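Local coordinates for flagellar biosynthesis protein FlaG (Helicobacter pylori, PDB 6JSX) that probably takes part in building the bacterial flagellum, at residues 3-15 with 26-38. Residues are numbered along the deposited sequence; the frame is centred on the assembly and turned at random.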
loop_
_atom_site.group_PDB
_atom_site.type_symbol
_atom_site.label_atom_id
_atom_site.label_comp_id
_atom_site.label_asym_id
_atom_site.label_seq_id
_atom_site.Cartn_x
_atom_site.Cartn_y
_atom_site.Cartn_z
ATOM N N TYR A 3 1.305 -12.146 15.031
ATOM C CA TYR A 3 1.256 -11.253 13.875
ATOM C C TYR A 3 1.358 -11.984 12.525
ATOM O O TYR A 3 1.049 -11.409 11.466
ATOM C CB TYR A 3 2.403 -10.232 13.974
ATOM C CG TYR A 3 2.278 -9.215 15.094
ATOM C CD1 TYR A 3 1.275 -8.258 15.073
ATOM C CD2 TYR A 3 3.173 -9.196 16.157
ATOM C CE1 TYR A 3 1.155 -7.313 16.083
ATOM C CE2 TYR A 3 3.059 -8.253 17.180
ATOM C CZ TYR A 3 2.043 -7.314 17.132
ATOM O OH TYR A 3 1.902 -6.370 18.127
ATOM N N LYS A 4 1.811 -13.236 12.567
ATOM C CA LYS A 4 2.046 -14.020 11.353
ATOM C C LYS A 4 0.766 -14.372 10.577
ATOM O O LYS A 4 0.633 -13.944 9.427
ATOM C CB LYS A 4 2.903 -15.257 11.655
ATOM C CG LYS A 4 3.150 -16.188 10.479
ATOM C CD LYS A 4 3.918 -17.429 10.937
ATOM C CE LYS A 4 4.208 -18.405 9.796
ATOM N NZ LYS A 4 4.665 -19.736 10.318
ATOM N N PRO A 5 -0.188 -15.120 11.199
ATOM C CA PRO A 5 -1.402 -15.507 10.463
ATOM C C PRO A 5 -2.110 -14.337 9.785
ATOM O O PRO A 5 -2.519 -14.453 8.631
ATOM C CB PRO A 5 -2.309 -16.075 11.563
ATOM C CG PRO A 5 -1.394 -16.555 12.590
ATOM C CD PRO A 5 -0.230 -15.619 12.590
ATOM N N LYS A 6 -2.237 -13.222 10.489
ATOM C CA LYS A 6 -3.021 -12.104 9.981
ATOM C C LYS A 6 -2.338 -11.309 8.881
ATOM O O LYS A 6 -3.002 -10.859 7.942
ATOM C CB LYS A 6 -3.447 -11.181 11.118
ATOM C CG LYS A 6 -4.387 -11.861 12.061
ATOM C CD LYS A 6 -5.024 -10.894 13.046
ATOM C CE LYS A 6 -5.871 -11.667 14.064
ATOM N NZ LYS A 6 -6.391 -12.938 13.457
ATOM N N LEU A 7 -1.025 -11.124 8.995
ATOM C CA LEU A 7 -0.290 -10.417 7.948
ATOM C C LEU A 7 -0.125 -11.317 6.726
ATOM O O LEU A 7 -0.022 -10.826 5.596
ATOM C CB LEU A 7 1.058 -9.883 8.455
ATOM C CG LEU A 7 0.949 -8.678 9.404
ATOM C CD1 LEU A 7 2.308 -8.189 9.878
ATOM C CD2 LEU A 7 0.130 -7.538 8.779
ATOM N N GLU A 8 -0.129 -12.631 6.962
ATOM C CA GLU A 8 -0.106 -13.607 5.876
ATOM C C GLU A 8 -1.384 -13.514 5.072
ATOM O O GLU A 8 -1.361 -13.479 3.836
ATOM C CB GLU A 8 0.062 -15.029 6.415
ATOM C CG GLU A 8 1.467 -15.332 6.903
ATOM C CD GLU A 8 1.795 -16.812 6.892
ATOM O OE1 GLU A 8 0.877 -17.630 6.655
ATOM O OE2 GLU A 8 2.980 -17.154 7.111
ATOM N N LEU A 9 -2.499 -13.462 5.792
ATOM C CA LEU A 9 -3.827 -13.384 5.188
ATOM C C LEU A 9 -4.002 -12.045 4.480
ATOM O O LEU A 9 -4.408 -11.999 3.321
ATOM C CB LEU A 9 -4.892 -13.588 6.273
ATOM C CG LEU A 9 -6.376 -13.677 5.930
ATOM C CD1 LEU A 9 -6.681 -14.846 5.002
ATOM C CD2 LEU A 9 -7.166 -13.797 7.218
ATOM N N LEU A 10 -3.665 -10.962 5.180
ATOM C CA LEU A 10 -3.657 -9.604 4.624
ATOM C C LEU A 10 -2.844 -9.525 3.335
ATOM O O LEU A 10 -3.141 -8.723 2.451
ATOM C CB LEU A 10 -3.059 -8.644 5.659
ATOM C CG LEU A 10 -3.227 -7.120 5.580
ATOM C CD1 LEU A 10 -1.982 -6.416 5.054
ATOM C CD2 LEU A 10 -4.448 -6.751 4.764
ATOM N N SER A 11 -1.806 -10.355 3.236
ATOM C CA SER A 11 -0.963 -10.363 2.052
ATOM C C SER A 11 -1.681 -11.000 0.865
ATOM O O SER A 11 -1.718 -10.419 -0.222
ATOM C CB SER A 11 0.373 -11.059 2.326
ATOM O OG SER A 11 1.178 -10.289 3.208
ATOM N N GLU A 12 -2.251 -12.188 1.076
ATOM C CA GLU A 12 -3.007 -12.872 0.023
ATOM C C GLU A 12 -4.109 -11.975 -0.545
ATOM O O GLU A 12 -4.299 -11.897 -1.765
ATOM C CB GLU A 12 -3.636 -14.160 0.549
ATOM C CG GLU A 12 -2.666 -15.227 0.950
ATOM C CD GLU A 12 -3.372 -16.408 1.580
ATOM O OE1 GLU A 12 -4.613 -16.512 1.428
ATOM O OE2 GLU A 12 -2.690 -17.223 2.236
ATOM N N ARG A 13 -4.826 -11.297 0.346
ATOM C CA ARG A 13 -5.922 -10.440 -0.065
ATOM C C ARG A 13 -5.403 -9.242 -0.846
ATOM O O ARG A 13 -5.925 -8.908 -1.908
ATOM C CB ARG A 13 -6.736 -10.005 1.153
ATOM C CG ARG A 13 -7.361 -11.180 1.910
ATOM C CD ARG A 13 -8.282 -12.013 1.020
ATOM N NE ARG A 13 -8.474 -13.356 1.556
ATOM C CZ ARG A 13 -8.216 -14.478 0.890
ATOM N NH1 ARG A 13 -8.419 -15.654 1.470
ATOM N NH2 ARG A 13 -7.761 -14.430 -0.355
ATOM N N LEU A 14 -4.360 -8.612 -0.322
ATOM C CA LEU A 14 -3.713 -7.503 -1.013
ATOM C C LEU A 14 -3.224 -7.899 -2.400
ATOM O O LEU A 14 -3.459 -7.181 -3.371
ATOM C CB LEU A 14 -2.567 -6.931 -0.173
ATOM C CG LEU A 14 -3.021 -5.790 0.747
ATOM C CD1 LEU A 14 -1.912 -5.287 1.650
ATOM C CD2 LEU A 14 -3.567 -4.642 -0.094
ATOM N N ASN A 15 -2.555 -9.046 -2.487
ATOM C CA ASN A 15 -2.032 -9.524 -3.758
ATOM C C ASN A 15 -3.145 -9.820 -4.765
ATOM O O ASN A 15 -3.004 -9.521 -5.950
ATOM C CB ASN A 15 -1.115 -10.745 -3.569
ATOM C CG ASN A 15 0.255 -10.384 -2.968
ATOM O OD1 ASN A 15 0.817 -9.320 -3.235
ATOM N ND2 ASN A 15 0.790 -11.284 -2.160
ATOM N N ASN A 26 3.892 -6.550 -4.856
ATOM C CA ASN A 26 3.733 -7.787 -4.095
ATOM C C ASN A 26 3.836 -7.645 -2.576
ATOM O O ASN A 26 4.654 -6.894 -2.055
ATOM C CB ASN A 26 4.713 -8.857 -4.585
ATOM C CG ASN A 26 4.413 -10.221 -3.997
ATOM O OD1 ASN A 26 5.118 -10.692 -3.101
ATOM N ND2 ASN A 26 3.341 -10.856 -4.482
ATOM N N PHE A 27 3.002 -8.390 -1.867
ATOM C CA PHE A 27 3.024 -8.370 -0.414
ATOM C C PHE A 27 3.278 -9.771 0.080
ATOM O O PHE A 27 2.916 -10.745 -0.581
ATOM C CB PHE A 27 1.689 -7.850 0.136
ATOM C CG PHE A 27 1.416 -6.410 -0.221
ATOM C CD1 PHE A 27 0.797 -6.083 -1.431
ATOM C CD2 PHE A 27 1.802 -5.377 0.641
ATOM C CE1 PHE A 27 0.557 -4.753 -1.779
ATOM C CE2 PHE A 27 1.562 -4.038 0.301
ATOM C CZ PHE A 27 0.934 -3.728 -0.917
ATOM N N SER A 28 3.923 -9.872 1.235
ATOM C CA SER A 28 4.085 -11.157 1.907
ATOM C C SER A 28 4.531 -10.937 3.333
ATOM O O SER A 28 5.090 -9.890 3.657
ATOM C CB SER A 28 5.125 -12.003 1.203
ATOM O OG SER A 28 6.314 -11.270 1.143
ATOM N N TYR A 29 4.281 -11.927 4.184
ATOM C CA TYR A 29 4.874 -11.915 5.506
ATOM C C TYR A 29 6.206 -12.648 5.474
ATOM O O TYR A 29 6.267 -13.816 5.084
ATOM C CB TYR A 29 3.960 -12.575 6.531
ATOM C CG TYR A 29 4.506 -12.522 7.950
ATOM C CD1 TYR A 29 4.443 -11.347 8.690
ATOM C CD2 TYR A 29 5.081 -13.641 8.548
ATOM C CE1 TYR A 29 4.934 -11.277 9.976
ATOM C CE2 TYR A 29 5.564 -13.587 9.846
ATOM C CZ TYR A 29 5.486 -12.400 10.560
ATOM O OH TYR A 29 5.965 -12.326 11.860
ATOM N N ASN A 30 7.277 -11.969 5.869
ATOM C CA ASN A 30 8.535 -12.663 6.101
ATOM C C ASN A 30 8.638 -13.105 7.565
ATOM O O ASN A 30 8.564 -12.278 8.485
ATOM C CB ASN A 30 9.718 -11.780 5.712
ATOM C CG ASN A 30 11.007 -12.556 5.586
ATOM O OD1 ASN A 30 11.330 -13.383 6.443
ATOM N ND2 ASN A 30 11.751 -12.302 4.510
ATOM N N ASP A 31 8.795 -14.407 7.784
ATOM C CA ASP A 31 8.913 -14.915 9.146
ATOM C C ASP A 31 10.354 -14.800 9.665
ATOM O O ASP A 31 10.606 -14.841 10.867
ATOM C CB ASP A 31 8.391 -16.355 9.249
ATOM C CG ASP A 31 8.151 -16.789 10.693
ATOM O OD1 ASP A 31 7.117 -16.390 11.277
ATOM O OD2 ASP A 31 9.004 -17.515 11.247
ATOM N N THR A 32 11.295 -14.638 8.746
ATOM C CA THR A 32 12.693 -14.489 9.123
ATOM C C THR A 32 12.986 -13.089 9.673
ATOM O O THR A 32 13.598 -12.947 10.733
ATOM C CB THR A 32 13.602 -14.828 7.941
ATOM O OG1 THR A 32 13.386 -16.196 7.574
ATOM C CG2 THR A 32 15.062 -14.613 8.299
ATOM N N ILE A 33 12.528 -12.057 8.969
ATOM C CA ILE A 33 12.706 -10.691 9.457
ATOM C C ILE A 33 11.523 -10.156 10.270
ATOM O O ILE A 33 11.557 -9.008 10.714
ATOM C CB ILE A 33 13.045 -9.703 8.321
ATOM C CG1 ILE A 33 11.863 -9.541 7.356
ATOM C CG2 ILE A 33 14.284 -10.152 7.599
ATOM C CD1 ILE A 33 11.008 -8.269 7.584
ATOM N N LYS A 34 10.487 -10.977 10.450
ATOM C CA LYS A 34 9.321 -10.619 11.267
ATOM C C LYS A 34 8.691 -9.288 10.851
ATOM O O LYS A 34 8.647 -8.337 11.631
ATOM C CB LYS A 34 9.692 -10.586 12.756
ATOM C CG LYS A 34 10.224 -11.915 13.310
ATOM C CD LYS A 34 9.164 -13.005 13.258
ATOM C CE LYS A 34 9.663 -14.316 13.846
ATOM N NZ LYS A 34 9.658 -14.307 15.337
ATOM N N GLY A 35 8.216 -9.223 9.613
ATOM C CA GLY A 35 7.620 -8.002 9.097
ATOM C C GLY A 35 6.829 -8.180 7.814
ATOM O O GLY A 35 6.832 -9.240 7.189
ATOM N N LEU A 36 6.132 -7.132 7.419
ATOM C CA LEU A 36 5.463 -7.151 6.140
ATOM C C LEU A 36 6.474 -6.697 5.068
ATOM O O LEU A 36 7.217 -5.724 5.255
ATOM C CB LEU A 36 4.237 -6.229 6.174
ATOM C CG LEU A 36 2.910 -6.446 5.406
ATOM C CD1 LEU A 36 2.555 -5.161 4.697
ATOM C CD2 LEU A 36 2.865 -7.621 4.425
ATOM N N VAL A 37 6.520 -7.414 3.950
ATOM C CA VAL A 37 7.384 -6.997 2.857
ATOM C C VAL A 37 6.629 -6.698 1.558
ATOM O O VAL A 37 5.939 -7.550 0.997
ATOM C CB VAL A 37 8.548 -7.983 2.622
ATOM C CG1 VAL A 37 9.262 -7.657 1.295
ATOM C CG2 VAL A 37 9.521 -7.980 3.849
ATOM N N VAL A 38 6.745 -5.452 1.116
ATOM C CA VAL A 38 6.194 -5.018 -0.154
ATOM C C VAL A 38 7.328 -4.966 -1.177
ATOM O O VAL A 38 8.415 -4.459 -0.888
ATOM C CB VAL A 38 5.480 -3.647 -0.030
ATOM C CG1 VAL A 38 6.139 -2.804 1.021
ATOM C CG2 VAL A 38 5.464 -2.909 -1.367
#
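The carboxamide of N15 grips the backbone of F27 at two points. F27 N donates to N15 OD1 at 2.7 Å, in the carbonyl plane and on a lone pair. N15 ND2 returns a bond to F27 O, also 2.7 Å, with that oxygen close to the amide plane. Together the two bonds fix the amide's rotation and tie the helix to strand 26-30. L14 CD1 sits over the centre of one face of the F27 ring, a CH-pi contact 3.8 Å from the centroid. One turn earlier, S11 OG donates to L7 O, and L36 CD2 lies beside the hydroxyl. Y29 has CG anti to its backbone N (chi1 -177°), and its ring reaches the start of the helix. There K4 CA lies over one face, while L7 CB touches Y29 CD1 at 3.7 Å. The axis of residues 4-15 runs nearly antiparallel to strand 26-30, at 166°, on one face of the antiparallel sheet. The 26-30/35-41 hairpin closes through an Asx turn at N30 and a G1 beta bulge. Y29 OH and S54 OG form a hydrogen bond at helix 54-72, which Y3 and L36 also touch. L10 and L14 pack on V67 and M64 of the second subunit.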